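Local coordinates for proteasome assembly chaperone family protein (Pyrococcus furiosus, PDB 3VR0) that probably acts as a proteasome activator, an archaeal homologue of the chaperones that assist proteasome assembly, at residues V190-A193 with G194-G198. Numbering follows the deposited sequence.
Sequences VGAA and GLLLG
Gly191 O receives the backbone N-H groups of Gly194 and Leu195 at the start of helix 192-202. Leu195 N, 2.8 Å from Gly191 O, makes the nearly straight bond, with an N-H...O angle of 172°. Gly194 N lies 2.9 Å from the same Gly191 O but approaches from above the carbonyl plane, and its bond is more bent, at 140°. The next rung follows as Leu196 N donates to Ala192 O at 3.1 Å. Gly191, the one residue between strand 188-190 and the helix in this PAC2-family fold, sits at the N-cap, and its positive phi, a value that favours glycine, lies at the junction between strand and helix. The amide of Ala192, in the first turn, is taken up by the side chain of Gln110.

The side chains meet the preceding turn mainly where leucine carbons lie against carbonyl oxygens; the apolar pair is Ala192 CB and Leu196 CD1, 4.2 Å apart. Leu196 has CG anti to its own carbonyl carbon (chi1 -66°), which lays the side chain back along the preceding turn: CG comes within 3.4 Å of Ala192 O. One residue earlier, Leu195 CG sits 3.7 Å from Gly191 O while the side chain packs on His119, Phe120 and Ala123 of helix 116-131. Leu197 CD1 lies 3.8 Å from Ala193 O, whose hydrogen bond comes from Thr140 OG1 on strand 137-145.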
# COMPACT_ATOMS: atom_id res chain seq x y z
N VAL C 190 -4.26 3.34 -19.22
CA VAL C 190 -3.75 3.29 -17.85
C VAL C 190 -3.07 4.61 -17.47
O VAL C 190 -2.26 5.11 -18.25
CB VAL C 190 -2.73 2.11 -17.70
CG1 VAL C 190 -1.98 2.17 -16.35
CG2 VAL C 190 -3.45 0.70 -17.89
N GLY C 191 -3.34 5.14 -16.27
CA GLY C 191 -2.67 6.36 -15.79
C GLY C 191 -3.31 7.66 -16.30
O GLY C 191 -4.44 7.65 -16.69
N ALA C 192 -2.57 8.76 -16.29
CA ALA C 192 -3.13 10.09 -16.56
C ALA C 192 -3.75 10.23 -17.94
O ALA C 192 -4.82 10.83 -18.07
CB ALA C 192 -2.09 11.17 -16.31
N ALA C 193 -3.16 9.61 -18.95
CA ALA C 193 -3.82 9.64 -20.28
C ALA C 193 -5.26 9.16 -20.25
O ALA C 193 -6.12 9.58 -21.07
CB ALA C 193 -3.03 8.87 -21.30
N GLY C 194 -5.55 8.30 -19.29
CA GLY C 194 -6.91 7.83 -19.10
C GLY C 194 -7.65 8.55 -18.00
O GLY C 194 -8.77 9.00 -18.23
N LEU C 195 -7.08 8.63 -16.79
CA LEU C 195 -7.83 9.19 -15.65
C LEU C 195 -8.25 10.66 -15.85
O LEU C 195 -9.36 11.04 -15.42
CB LEU C 195 -7.00 9.12 -14.36
CG LEU C 195 -6.74 7.74 -13.74
CD1 LEU C 195 -6.30 7.89 -12.32
CD2 LEU C 195 -8.03 6.85 -13.87
N LEU C 196 -7.40 11.47 -16.51
CA LEU C 196 -7.82 12.89 -16.75
C LEU C 196 -9.13 12.95 -17.47
O LEU C 196 -9.98 13.77 -17.13
CB LEU C 196 -6.75 13.69 -17.50
CG LEU C 196 -5.49 13.86 -16.64
CD1 LEU C 196 -4.33 14.50 -17.46
CD2 LEU C 196 -5.78 14.68 -15.40
N LEU C 197 -9.30 12.07 -18.45
CA LEU C 197 -10.57 12.08 -19.21
C LEU C 197 -11.69 11.45 -18.38
O LEU C 197 -12.82 11.99 -18.32
CB LEU C 197 -10.42 11.33 -20.54
CG LEU C 197 -9.40 11.95 -21.50
CD1 LEU C 197 -9.23 11.04 -22.68
CD2 LEU C 197 -9.86 13.36 -21.98
N GLY C 198 -11.37 10.32 -17.73
CA GLY C 198 -12.43 9.60 -16.94
C GLY C 198 -12.97 10.42 -15.81
O GLY C 198 -14.17 10.53 -15.62